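Local coordinates for 5,10-methylenetetrahydrofolate dehydrogenase (Bombyx mori, PDB 5ZF1), which probably catalyses the NADP+-dependent oxidation of 5,10-methylenetetrahydrofolate, a step of folate one-carbon metabolism, at residues K15-K19 against A56-V60; P33-I39 against I62-N68; I73-L79 against T103-V109; D118-F122 against I137-T141. All coordinates share one frame; numbering follows the deposited sequence. Where two conformers were deposited one is given.

Contact 1: K15-K19 against A56-V60; sequences KKELK and AAKFV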
loop_
_atom_site.group_PDB
_atom_site.type_symbol
_atom_site.label_atom_id
_atom_site.label_comp_id
_atom_site.label_asym_id
_atom_site.label_seq_id
_atom_site.Cartn_x
_atom_site.Cartn_y
_atom_site.Cartn_z
ATOM N N LYS B 15 11.043 -5.284 -25.436
ATOM C CA LYS B 15 11.809 -6.526 -25.509
ATOM C C LYS B 15 13.079 -6.348 -26.333
ATOM O O LYS B 15 14.109 -6.951 -26.019
ATOM C CB LYS B 15 10.943 -7.645 -26.076
ATOM C CG LYS B 15 9.995 -8.256 -25.040
ATOM C CD LYS B 15 9.139 -9.369 -25.621
ATOM C CE LYS B 15 8.091 -8.822 -26.586
ATOM N NZ LYS B 15 7.079 -9.864 -26.911
ATOM N N LYS B 16 13.036 -5.500 -27.362
ATOM C CA LYS B 16 14.247 -5.220 -28.132
ATOM C C LYS B 16 15.273 -4.472 -27.294
ATOM O O LYS B 16 16.470 -4.781 -27.354
ATOM C CB LYS B 16 13.904 -4.426 -29.389
ATOM C CG LYS B 16 13.077 -5.200 -30.401
ATOM C CD LYS B 16 12.912 -4.400 -31.686
ATOM C CE LYS B 16 11.963 -5.086 -32.657
ATOM N NZ LYS B 16 11.833 -4.312 -33.928
ATOM N N GLU B 17 14.826 -3.482 -26.510
ATOM C CA GLU B 17 15.743 -2.775 -25.622
ATOM C C GLU B 17 16.332 -3.715 -24.586
ATOM O O GLU B 17 17.538 -3.694 -24.331
ATOM C CB GLU B 17 15.029 -1.610 -24.931
ATOM C CG GLU B 17 14.611 -0.495 -25.856
ATOM C CD GLU B 17 13.680 0.495 -25.181
ATOM O OE1 GLU B 17 13.540 0.442 -23.937
ATOM O OE2 GLU B 17 13.092 1.327 -25.899
ATOM N N LEU B 18 15.487 -4.550 -23.975
ATOM C CA LEU B 18 15.970 -5.483 -22.967
ATOM C C LEU B 18 17.018 -6.426 -23.545
ATOM O O LEU B 18 18.017 -6.731 -22.886
ATOM C CB LEU B 18 14.797 -6.281 -22.405
ATOM C CG LEU B 18 14.027 -5.597 -21.289
ATOM C CD1 LEU B 18 12.713 -6.319 -21.082
ATOM C CD2 LEU B 18 14.865 -5.608 -20.020
ATOM N N LYS B 19 16.791 -6.914 -24.765
ATOM C CA LYS B 19 17.780 -7.781 -25.406
ATOM C C LYS B 19 19.156 -7.131 -25.408
ATOM O O LYS B 19 20.157 -7.757 -25.041
ATOM C CB LYS B 19 17.345 -8.105 -26.833
ATOM C CG LYS B 19 18.292 -9.059 -27.569
ATOM C CD LYS B 19 17.661 -9.557 -28.858
ATOM C CE LYS B 19 18.630 -10.435 -29.646
ATOM N NZ LYS B 19 17.965 -11.615 -30.275
ATOM N N ALA B 56 9.222 -15.111 -24.662
ATOM C CA ALA B 56 9.829 -13.796 -24.496
ATOM C C ALA B 56 11.203 -13.895 -23.844
ATOM O O ALA B 56 12.098 -13.103 -24.163
ATOM C CB ALA B 56 8.911 -12.877 -23.686
ATOM N N ALA B 57 11.393 -14.854 -22.933
ATOM C CA ALA B 57 12.713 -15.050 -22.346
ATOM C C ALA B 57 13.734 -15.385 -23.426
ATOM O O ALA B 57 14.814 -14.790 -23.484
ATOM C CB ALA B 57 12.666 -16.151 -21.289
ATOM N N LYS B 58 13.400 -16.342 -24.294
ATOM C CA LYS B 58 14.293 -16.679 -25.399
ATOM C C LYS B 58 14.628 -15.450 -26.229
ATOM O O LYS B 58 15.791 -15.227 -26.585
ATOM C CB LYS B 58 13.650 -17.754 -26.275
ATOM C CG LYS B 58 14.079 -19.171 -25.945
ATOM C CD LYS B 58 13.838 -20.110 -27.119
ATOM C CE LYS B 58 14.730 -19.774 -28.299
ATOM N NZ LYS B 58 15.134 -20.997 -29.054
ATOM N N PHE B 59 13.622 -14.616 -26.508
ATOM C CA PHE B 59 13.840 -13.452 -27.352
ATOM C C PHE B 59 14.862 -12.499 -26.745
ATOM O O PHE B 59 15.740 -11.999 -27.452
ATOM C CB PHE B 59 12.517 -12.726 -27.609
ATOM C CG PHE B 59 12.638 -11.561 -28.551
ATOM C CD1 PHE B 59 12.978 -10.300 -28.085
ATOM C CD2 PHE B 59 12.407 -11.727 -29.910
ATOM C CE1 PHE B 59 13.087 -9.229 -28.939
ATOM C CE2 PHE B 59 12.515 -10.656 -30.777
ATOM C CZ PHE B 59 12.858 -9.405 -30.292
ATOM N N VAL B 60 14.768 -12.230 -25.438
ATOM C CA VAL B 60 15.625 -11.221 -24.819
ATOM C C VAL B 60 16.932 -11.777 -24.272
ATOM O O VAL B 60 17.801 -10.993 -23.867
ATOM C CB VAL B 60 14.889 -10.475 -23.683
ATOM C CG1 VAL B 60 13.679 -9.754 -24.243
ATOM C CG2 VAL B 60 14.492 -11.445 -22.567
HETATM O O HOH W 1 20.304 -10.423 -24.599
HETATM O O HOH W 2 17.898 -13.761 -29.044
#

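Contact 2: P33-I39 against I62-N68; sequences PTIRCII and IDALTIN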
loop_
_atom_site.group_PDB
_atom_site.type_symbol
_atom_site.label_atom_id
_atom_site.label_comp_id
_atom_site.label_asym_id
_atom_site.label_seq_id
_atom_site.Cartn_x
_atom_site.Cartn_y
_atom_site.Cartn_z
ATOM N N PRO B 33 20.417 -13.819 -17.039
ATOM C CA PRO B 33 19.378 -14.049 -16.026
ATOM C C PRO B 33 18.628 -15.342 -16.282
ATOM O O PRO B 33 18.354 -15.702 -17.429
ATOM C CB PRO B 33 18.452 -12.833 -16.188
ATOM C CG PRO B 33 19.239 -11.810 -16.891
ATOM C CD PRO B 33 20.212 -12.570 -17.784
ATOM N N THR B 34 18.261 -16.027 -15.197
ATOM C CA THR B 34 17.549 -17.297 -15.266
ATOM C C THR B 34 16.235 -17.199 -14.508
ATOM O O THR B 34 16.183 -16.604 -13.428
ATOM C CB THR B 34 18.386 -18.426 -14.673
ATOM O OG1 THR B 34 18.671 -18.128 -13.301
ATOM C CG2 THR B 34 19.705 -18.577 -15.445
ATOM N N ILE B 35 15.187 -17.797 -15.075
ATOM C CA ILE B 35 13.865 -17.847 -14.460
ATOM C C ILE B 35 13.354 -19.283 -14.471
ATOM O O ILE B 35 13.555 -20.030 -15.438
ATOM C CB ILE B 35 12.870 -16.893 -15.159
ATOM C CG1 ILE B 35 11.499 -16.960 -14.481
ATOM C CG2 ILE B 35 12.735 -17.188 -16.636
ATOM C CD1 ILE B 35 10.502 -15.981 -15.039
ATOM N N ARG B 36 12.702 -19.671 -13.381
ATOM C CA ARG B 36 12.027 -20.957 -13.265
ATOM C C ARG B 36 10.552 -20.681 -13.037
ATOM O O ARG B 36 10.194 -19.948 -12.111
ATOM C CB ARG B 36 12.604 -21.782 -12.119
ATOM C CG ARG B 36 14.102 -22.004 -12.222
ATOM C CD ARG B 36 14.445 -22.968 -13.364
ATOM N NE ARG B 36 15.890 -23.161 -13.488
ATOM C CZ ARG B 36 16.654 -22.572 -14.402
ATOM N NH1 ARG B 36 16.122 -21.750 -15.300
ATOM N NH2 ARG B 36 17.957 -22.812 -14.420
ATOM N N CYS B 37 9.704 -21.244 -13.888
ATOM C CA CYS B 37 8.259 -21.077 -13.792
ATOM C C CYS B 37 7.638 -22.397 -13.355
ATOM O O CYS B 37 7.735 -23.396 -14.078
ATOM C CB CYS B 37 7.666 -20.625 -15.129
ATOM S SG CYS B 37 8.341 -19.072 -15.781
ATOM N N ILE B 38 6.992 -22.395 -12.188
ATOM C CA ILE B 38 6.346 -23.591 -11.662
ATOM C C ILE B 38 4.903 -23.608 -12.138
ATOM O O ILE B 38 4.171 -22.622 -11.976
ATOM C CB ILE B 38 6.424 -23.637 -10.128
ATOM C CG1 ILE B 38 7.871 -23.780 -9.680
ATOM C CG2 ILE B 38 5.588 -24.790 -9.590
ATOM C CD1 ILE B 38 8.050 -23.707 -8.175
ATOM N N ILE B 39 4.508 -24.726 -12.741
ATOM C CA ILE B 39 3.179 -24.955 -13.300
ATOM C C ILE B 39 2.566 -26.122 -12.545
ATOM O O ILE B 39 3.120 -27.228 -12.557
ATOM C CB ILE B 39 3.233 -25.277 -14.804
ATOM C CG1 ILE B 39 3.255 -24.020 -15.654
ATOM C CG2 ILE B 39 2.006 -26.060 -15.219
ATOM C CD1 ILE B 39 1.916 -23.328 -15.688
ATOM N N ILE B 62 17.108 -14.320 -21.773
ATOM C CA ILE B 62 16.905 -14.894 -20.451
ATOM C C ILE B 62 16.719 -16.400 -20.613
ATOM O O ILE B 62 16.077 -16.858 -21.564
ATOM C CB ILE B 62 15.694 -14.216 -19.780
ATOM C CG1 ILE B 62 16.065 -12.783 -19.393
ATOM C CG2 ILE B 62 15.170 -15.028 -18.570
ATOM C CD1 ILE B 62 14.890 -11.957 -18.888
ATOM N N ASP B 63 17.311 -17.175 -19.715
ATOM C CA ASP B 63 17.206 -18.631 -19.768
ATOM C C ASP B 63 16.070 -19.075 -18.862
ATOM O O ASP B 63 16.182 -18.991 -17.636
ATOM C CB ASP B 63 18.515 -19.291 -19.357
ATOM C CG ASP B 63 19.672 -18.831 -20.196
ATOM O OD1 ASP B 63 19.431 -18.367 -21.331
ATOM O OD2 ASP B 63 20.813 -18.929 -19.715
ATOM N N ALA B 64 14.997 -19.566 -19.470
ATOM C CA ALA B 64 13.791 -19.969 -18.763
ATOM C C ALA B 64 13.650 -21.485 -18.772
ATOM O O ALA B 64 13.977 -22.146 -19.763
ATOM C CB ALA B 64 12.556 -19.330 -19.402
ATOM N N LEU B 65 13.163 -22.028 -17.661
ATOM C CA LEU B 65 12.873 -23.451 -17.543
ATOM C C LEU B 65 11.543 -23.604 -16.822
ATOM O O LEU B 65 11.311 -22.944 -15.806
ATOM C CB LEU B 65 13.983 -24.177 -16.781
ATOM C CG LEU B 65 13.873 -25.690 -16.633
ATOM C CD1 LEU B 65 15.076 -26.356 -17.298
ATOM C CD2 LEU B 65 13.778 -26.085 -15.166
ATOM N N THR B 66 10.666 -24.446 -17.357
ATOM C CA THR B 66 9.352 -24.673 -16.771
ATOM C C THR B 66 9.384 -25.951 -15.947
ATOM O O THR B 66 9.851 -26.990 -16.423
ATOM C CB THR B 66 8.279 -24.773 -17.855
ATOM O OG1 THR B 66 8.287 -23.579 -18.645
ATOM C CG2 THR B 66 6.904 -24.950 -17.227
ATOM N N ILE B 67 8.898 -25.871 -14.713
ATOM C CA ILE B 67 8.813 -27.023 -13.827
ATOM C C ILE B 67 7.342 -27.378 -13.699
ATOM O O ILE B 67 6.559 -26.621 -13.110
ATOM C CB ILE B 67 9.438 -26.746 -12.456
ATOM C CG1 ILE B 67 10.940 -26.507 -12.592
ATOM C CG2 ILE B 67 9.166 -27.909 -11.521
ATOM C CD1 ILE B 67 11.406 -25.244 -11.927
ATOM N N ASN B 68 6.959 -28.520 -14.261
ATOM C CA ASN B 68 5.570 -28.952 -14.255
ATOM C C ASN B 68 5.306 -29.826 -13.037
ATOM O O ASN B 68 6.097 -30.722 -12.719
ATOM C CB ASN B 68 5.234 -29.708 -15.541
ATOM C CG ASN B 68 5.338 -28.837 -16.773
ATOM O OD1 ASN B 68 4.355 -28.233 -17.205
ATOM N ND2 ASN B 68 6.534 -28.763 -17.350
#

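Contact 3: I73-L79 against T103-V109; sequences ITEEQLL and TINERRV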
loop_
_atom_site.group_PDB
_atom_site.type_symbol
_atom_site.label_atom_id
_atom_site.label_comp_id
_atom_site.label_asym_id
_atom_site.label_seq_id
_atom_site.Cartn_x
_atom_site.Cartn_y
_atom_site.Cartn_z
ATOM N N ILE B 73 -0.393 -32.105 -6.161
ATOM C CA ILE B 73 0.763 -31.815 -5.322
ATOM C C ILE B 73 0.292 -31.192 -4.014
ATOM O O ILE B 73 -0.667 -30.410 -3.986
ATOM C CB ILE B 73 1.752 -30.895 -6.061
ATOM C CG1 ILE B 73 2.978 -30.609 -5.195
ATOM C CG2 ILE B 73 1.094 -29.580 -6.440
ATOM C CD1 ILE B 73 4.052 -29.784 -5.893
ATOM N N THR B 74 0.942 -31.562 -2.916
ATOM C CA THR B 74 0.573 -30.970 -1.641
ATOM C C THR B 74 1.276 -29.631 -1.450
ATOM O O THR B 74 2.327 -29.357 -2.039
ATOM C CB THR B 74 0.914 -31.892 -0.468
ATOM O OG1 THR B 74 2.323 -31.837 -0.208
ATOM C CG2 THR B 74 0.503 -33.327 -0.763
ATOM N N GLU B 75 0.674 -28.797 -0.603
ATOM C CA GLU B 75 1.279 -27.520 -0.251
ATOM C C GLU B 75 2.690 -27.707 0.291
ATOM O O GLU B 75 3.604 -26.947 -0.056
ATOM C CB GLU B 75 0.389 -26.800 0.761
ATOM C CG GLU B 75 0.844 -25.408 1.132
ATOM C CD GLU B 75 -0.176 -24.686 1.985
ATOM O OE1 GLU B 75 -1.348 -24.579 1.561
ATOM O OE2 GLU B 75 0.193 -24.244 3.090
ATOM N N GLU B 76 2.897 -28.731 1.123
ATOM C CA GLU B 76 4.236 -28.994 1.643
ATOM C C GLU B 76 5.215 -29.342 0.527
ATOM O O GLU B 76 6.398 -28.993 0.609
ATOM C CB GLU B 76 4.187 -30.120 2.681
ATOM C CG GLU B 76 3.367 -29.813 3.937
ATOM C CD GLU B 76 1.860 -29.796 3.694
ATOM O OE1 GLU B 76 1.419 -30.132 2.571
ATOM O OE2 GLU B 76 1.112 -29.444 4.631
ATOM N N GLN B 77 4.746 -30.024 -0.520
ATOM C CA GLN B 77 5.632 -30.347 -1.634
ATOM C C GLN B 77 5.946 -29.110 -2.468
ATOM O O GLN B 77 7.080 -28.942 -2.928
ATOM C CB GLN B 77 5.008 -31.426 -2.515
ATOM C CG GLN B 77 4.940 -32.805 -1.900
ATOM C CD GLN B 77 4.054 -33.731 -2.703
ATOM O OE1 GLN B 77 3.031 -33.314 -3.247
ATOM N NE2 GLN B 77 4.448 -34.994 -2.792
ATOM N N LEU B 78 4.954 -28.247 -2.693
ATOM C CA LEU B 78 5.202 -27.037 -3.467
ATOM C C LEU B 78 6.173 -26.117 -2.743
ATOM O O LEU B 78 7.131 -25.608 -3.339
ATOM C CB LEU B 78 3.886 -26.318 -3.756
ATOM C CG LEU B 78 3.998 -25.051 -4.605
ATOM C CD1 LEU B 78 4.835 -25.295 -5.861
ATOM C CD2 LEU B 78 2.620 -24.525 -4.968
ATOM N N LEU B 79 5.950 -25.901 -1.444
ATOM C CA LEU B 79 6.855 -25.046 -0.684
ATOM C C LEU B 79 8.252 -25.645 -0.607
ATOM O O LEU B 79 9.240 -24.906 -0.560
ATOM C CB LEU B 79 6.301 -24.801 0.722
ATOM C CG LEU B 79 4.932 -24.125 0.821
ATOM C CD1 LEU B 79 4.548 -23.926 2.281
ATOM C CD2 LEU B 79 4.894 -22.809 0.074
ATOM N N THR B 103 -6.553 -26.491 -2.612
ATOM C CA THR B 103 -5.838 -27.123 -1.510
ATOM C C THR B 103 -4.768 -26.198 -0.940
ATOM O O THR B 103 -4.562 -26.147 0.278
ATOM C CB THR B 103 -5.216 -28.440 -1.988
ATOM O OG1 THR B 103 -6.215 -29.469 -2.003
ATOM C CG2 THR B 103 -4.053 -28.868 -1.095
ATOM N N ILE B 104 -4.105 -25.432 -1.801
ATOM C CA ILE B 104 -2.894 -24.706 -1.441
ATOM C C ILE B 104 -3.242 -23.259 -1.126
ATOM O O ILE B 104 -3.963 -22.601 -1.887
ATOM C CB ILE B 104 -1.854 -24.794 -2.569
ATOM C CG1 ILE B 104 -1.780 -26.231 -3.093
ATOM C CG2 ILE B 104 -0.501 -24.307 -2.083
ATOM C CD1 ILE B 104 -0.516 -26.558 -3.855
ATOM N N ASN B 105 -2.731 -22.761 -0.003
ATOM C CA ASN B 105 -2.906 -21.361 0.356
ATOM C C ASN B 105 -2.000 -20.502 -0.518
ATOM O O ASN B 105 -0.773 -20.591 -0.418
ATOM C CB ASN B 105 -2.589 -21.137 1.830
ATOM C CG ASN B 105 -2.374 -19.674 2.161
ATOM O OD1 ASN B 105 -1.431 -19.318 2.861
ATOM N ND2 ASN B 105 -3.250 -18.814 1.650
ATOM N N GLU B 106 -2.608 -19.659 -1.359
ATOM C CA GLU B 106 -1.831 -18.818 -2.267
ATOM C C GLU B 106 -0.943 -17.845 -1.506
ATOM O O GLU B 106 0.168 -17.526 -1.947
ATOM C CB GLU B 106 -2.764 -18.053 -3.200
ATOM C CG GLU B 106 -2.082 -17.475 -4.427
ATOM C CD GLU B 106 -3.030 -16.653 -5.280
ATOM O OE1 GLU B 106 -3.110 -15.422 -5.073
ATOM O OE2 GLU B 106 -3.694 -17.238 -6.161
ATOM N N ARG B 107 -1.427 -17.350 -0.368
ATOM C CA ARG B 107 -0.651 -16.416 0.442
ATOM C C ARG B 107 0.654 -17.043 0.919
ATOM O O ARG B 107 1.715 -16.408 0.856
ATOM C CB ARG B 107 -1.494 -15.950 1.631
ATOM C CG ARG B 107 -0.940 -14.766 2.386
ATOM C CD ARG B 107 -0.988 -13.517 1.533
ATOM N NE ARG B 107 0.352 -13.175 1.080
ATOM C CZ ARG B 107 0.611 -12.356 0.074
ATOM N NH1 ARG B 107 -0.383 -11.780 -0.582
ATOM N NH2 ARG B 107 1.866 -12.119 -0.266
ATOM N N ARG B 108 0.601 -18.293 1.392
ATOM C CA ARG B 108 1.817 -18.963 1.842
ATOM C C ARG B 108 2.787 -19.161 0.688
ATOM O O ARG B 108 4.008 -19.037 0.859
ATOM C CB ARG B 108 1.473 -20.309 2.486
ATOM C CG ARG B 108 1.475 -20.282 4.005
ATOM C CD ARG B 108 0.952 -21.586 4.589
ATOM N NE ARG B 108 0.210 -21.359 5.824
ATOM C CZ ARG B 108 -0.734 -22.169 6.292
ATOM N NH1 ARG B 108 -1.056 -23.271 5.625
ATOM N NH2 ARG B 108 -1.356 -21.878 7.427
ATOM N N VAL B 109 2.257 -19.460 -0.496
ATOM C CA VAL B 109 3.100 -19.653 -1.673
ATOM C C VAL B 109 3.829 -18.363 -2.020
ATOM O O VAL B 109 5.052 -18.350 -2.216
ATOM C CB VAL B 109 2.251 -20.151 -2.852
ATOM C CG1 VAL B 109 3.101 -20.269 -4.110
ATOM C CG2 VAL B 109 1.595 -21.477 -2.498
#

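Contact 4: D118-F122 against I137-T141; sequences DIDGF and IVPAT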
loop_
_atom_site.group_PDB
_atom_site.type_symbol
_atom_site.label_atom_id
_atom_site.label_comp_id
_atom_site.label_asym_id
_atom_site.label_seq_id
_atom_site.Cartn_x
_atom_site.Cartn_y
_atom_site.Cartn_z
ATOM N N ASP B 118 11.640 -12.869 -6.337
ATOM C CA ASP B 118 10.184 -12.879 -6.480
ATOM C C ASP B 118 9.789 -12.012 -7.675
ATOM O O ASP B 118 9.419 -10.847 -7.548
ATOM C CB ASP B 118 9.551 -12.396 -5.179
ATOM C CG ASP B 118 8.056 -12.161 -5.287
ATOM O OD1 ASP B 118 7.371 -12.923 -6.008
ATOM O OD2 ASP B 118 7.577 -11.212 -4.605
ATOM N N ILE B 119 9.841 -12.618 -8.867
ATOM C CA ILE B 119 9.665 -11.853 -10.101
ATOM C C ILE B 119 8.263 -11.262 -10.211
ATOM O O ILE B 119 8.086 -10.203 -10.820
ATOM C CB ILE B 119 9.998 -12.758 -11.304
ATOM C CG1 ILE B 119 11.412 -13.292 -11.153
ATOM C CG2 ILE B 119 9.796 -12.031 -12.627
ATOM C CD1 ILE B 119 12.429 -12.226 -10.917
ATOM N N ASP B 120 7.253 -11.925 -9.635
ATOM C CA ASP B 120 5.894 -11.396 -9.652
ATOM C C ASP B 120 5.696 -10.258 -8.664
ATOM O O ASP B 120 4.680 -9.549 -8.758
ATOM C CB ASP B 120 4.880 -12.492 -9.318
ATOM C CG ASP B 120 4.254 -13.116 -10.554
ATOM O OD1 ASP B 120 3.952 -12.392 -11.527
ATOM O OD2 ASP B 120 4.055 -14.347 -10.538
ATOM N N GLY B 121 6.615 -10.087 -7.718
ATOM C CA GLY B 121 6.501 -9.010 -6.749
ATOM C C GLY B 121 5.358 -9.167 -5.780
ATOM O O GLY B 121 4.893 -8.172 -5.218
ATOM N N PHE B 122 4.908 -10.389 -5.537
ATOM C CA PHE B 122 3.761 -10.586 -4.661
ATOM C C PHE B 122 4.135 -10.863 -3.209
ATOM O O PHE B 122 3.244 -10.854 -2.351
ATOM C CB PHE B 122 2.881 -11.725 -5.179
ATOM C CG PHE B 122 2.173 -11.416 -6.481
ATOM C CD1 PHE B 122 1.798 -10.116 -6.807
ATOM C CD2 PHE B 122 1.915 -12.428 -7.382
ATOM C CE1 PHE B 122 1.157 -9.848 -8.010
ATOM C CE2 PHE B 122 1.284 -12.168 -8.586
ATOM C CZ PHE B 122 0.901 -10.884 -8.900
ATOM N N ILE B 137 10.719 -5.020 -6.260
ATOM C CA ILE B 137 10.200 -5.721 -7.433
ATOM C C ILE B 137 8.706 -5.445 -7.492
ATOM O O ILE B 137 7.967 -5.793 -6.564
ATOM C CB ILE B 137 10.482 -7.226 -7.369
ATOM C CG1 ILE B 137 11.991 -7.456 -7.273
ATOM C CG2 ILE B 137 9.864 -7.906 -8.606
ATOM C CD1 ILE B 137 12.410 -8.920 -7.328
ATOM N N VAL B 138 8.266 -4.816 -8.574
ATOM C CA VAL B 138 6.883 -4.350 -8.707
ATOM C C VAL B 138 6.072 -5.360 -9.514
ATOM O O VAL B 138 6.598 -5.938 -10.481
ATOM C CB VAL B 138 6.862 -2.962 -9.363
ATOM C CG1 VAL B 138 5.453 -2.486 -9.557
ATOM C CG2 VAL B 138 7.683 -1.972 -8.543
ATOM N N PRO B 139 4.804 -5.616 -9.163
ATOM C CA PRO B 139 4.002 -6.565 -9.943
ATOM C C PRO B 139 3.927 -6.155 -11.407
ATOM O O PRO B 139 3.852 -4.973 -11.741
ATOM C CB PRO B 139 2.632 -6.511 -9.261
ATOM C CG PRO B 139 2.974 -6.125 -7.836
ATOM C CD PRO B 139 4.111 -5.161 -7.941
ATOM N N ALA B 140 3.964 -7.157 -12.290
ATOM C CA ALA B 140 4.281 -6.906 -13.696
ATOM C C ALA B 140 3.148 -6.203 -14.440
ATOM O O ALA B 140 3.397 -5.312 -15.263
ATOM C CB ALA B 140 4.630 -8.227 -14.388
ATOM N N THR B 141 1.897 -6.593 -14.189
ATOM C CA THR B 141 0.792 -5.933 -14.880
ATOM C C THR B 141 0.684 -4.472 -14.462
ATOM O O THR B 141 0.460 -3.590 -15.297
ATOM C CB THR B 141 -0.520 -6.679 -14.611
ATOM O OG1 THR B 141 -0.430 -8.013 -15.121
ATOM C CG2 THR B 141 -1.685 -5.988 -15.311
HETATM O O HOH W 3 3.437 -9.795 -11.127
HETATM O O HOH W 4 5.710 -5.418 -5.008
#

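Contact 1: K15-K19 against A56-V60
F59 turns the edge of its ring to the turn of helix at K15 and K16, with CE1 3.8 Å from K15 O and that oxygen close to the ring plane. CG of F59 lies anti to the backbone N (chi1 -176°), and this carries the ring off its own helix to bring CD1 against CB of K15. CG1 of V60 sits 3.3 Å from K15 O and also meets K15 CB, the two side chains crossing at about a right angle, while L18 CB backs the same methyl. Farther along, CD of K15 rests on the CB of A56 at 4.0 Å. Segments 15-19 and 56-60, from helices 7-26 and 44-60, approach to 9.3 Å between axes with 50° between their directions; K15, L18 and A56 also reach helix 277-298. The K19 chain passes F59 O, with CD 3.4 Å from it, and carries NZ over a face of the F59 ring, almost on the normal but 5.4 Å from the centroid, at most a weak cation-pi attraction. Cutting F59 back to an alanine is likely to uncover K15 O and leave K15 CB without the ring edge beside it. One water joins K19 O to V60 O, and a second links K19 NZ to F59 O.

Contact 2: P33-I39 against I62-N68
Two parallel strands pair here, 34-39 with 63-68, and the second is an edge strand, within this chain, of a three-stranded parallel sheet in the catalytic domain. Residues T34 to I39 bridge D63 to N68 in order, and six backbone bonds run between the segments, from D63 N to P33 O at 2.9 Å through to I39 N to I67 O at 2.8 Å. On one face R36 lies across L65, with CD 3.7 Å from L65 CB, while CB of R36 meets CD1 of I67. The arginine chain bends at chi2 (-71°) and brings NH1 back to I35 O at 3.1 Å; NH1 comes from above the carbonyl plane, whereas L65 N lies nearly in line with the C=O, and I35 O accepts from both. A serine in place of R36 removes the second donor and is likely to leave L65 CB and I67 CD1 without the aliphatic chain they pack on. The other face, turned to helices 44-60 and 277-298, is mixed: I35 CG2 meets A64 CB at 3.5 Å, and I39 CG2 lies 3.8 Å from N68 OD1. R36 and I38 also bond to strand 93-96 and Q97 just after it. Strand 34-40, helix 44-60 and strand 63-69 make a classic beta-alpha-beta unit.

Contact 3: I73-L79 against T103-V109
The polar part of this contact is gathered on E75, whose carboxylate reaches across to the start of helix 106-112. Its OE1 accepts N105 N at 2.8 Å in a nearly straight bond (173°), although the N-H comes from above the carboxylate plane. OE2 makes a salt bridge with R108 NH1 at 3.0 Å; it offers its syn lone pair, and the oxygen lies in the guanidinium plane, at the edge of that group. The two flat groups are turned 60° apart, and NH1 is the nitrogen that makes the bridge. CG of E75 stands anti to the backbone N (chi1 -175°) and the chain stays extended beyond it, which takes the carboxylate clear of its own helix.

Both segments are helix beginnings, each with its own cap. T74 and Q77 form a capping box at the head of helix 75-87, T74 OG1 accepting Q77 N while Q77 OE1 takes T74 N at 2.7 Å. N105 is the N-cap of helix 106-112, its OD1 accepting R108 N.

The apolar contacts lie alongside the E75 chain and deeper. I104 CG2 packs on E75 CG at 3.7 Å, the two side chains sliding past each other in opposite directions. I104 CD1 meets L78 CD2 at 3.9 Å from about a right angle, and the same leucine methyl touches V109 CG2 at 4.1 Å. L79 CD2 comes within 4.0 Å of V109 CA. I73 and L78 also touch V40 and I38 of strand 34-40.

Contact 4: D118-F122 against I137-T141
The ring of F122 carries the carbonyl oxygen of D120 on one face, 3.5 Å above its plane and offset toward the rim. Its CE1 touches CB of P139 at 3.9 Å, the ring and the proline crossing obliquely. The same D120 O meets P139 CA at 3.3 Å in a CA-H...O contact. At the other end of the turn I137, with CG1 beside its own N and CG2 anti to it (chi1 -59°), sets both branches against the D118 carbonyl, CG2 lying 3.2 Å from D118 O. D118 to G121 is a type I turn closed by G121 N to D118 O at 2.9 Å. G121 has positive phi, and a side chain there would run into I137 O. The contact thus packs a turn of the catalytic range on the proline-led start of helix 140-151, in the NAD(P)-binding range, joining the two parts. Two waters bridge the segments: one gives to D120 O and OD1 and accepts A140 N, the other gives to I137 O and G121 O. D118 OD2 is held by H123 N and N126 ND2. Around this buried contact, N288 of helix 277-298 bonds I119 O and V138 O through ND2, L95 of strand 93-96 touches I119 and D120, and P173 of helix 171-178 packs on P139.

Contacts 1, 2 and 3 all belong to the folate catalytic domain, while contact 4 joins a segment of the catalytic range to one of the NAD(P)-binding range. In this family the active-site cleft lies between the two domains, so contact 4 is probably the one nearest it. Contacts 1 and 2 join directly: A57 O lies 2.9 Å from I62 N, a probable hydrogen bond from helix 44-60 to the residue leading into the next strand. Contact 2 meets contact 3 through I38 CG2 and L78 CD1, 3.8 Å apart. From contact 3, R107 NH2 reaches F122 O of contact 4 at 2.8 Å, again a probable hydrogen bond. Contacts 1 and 3 are farthest apart, centres about 31 Å from each other.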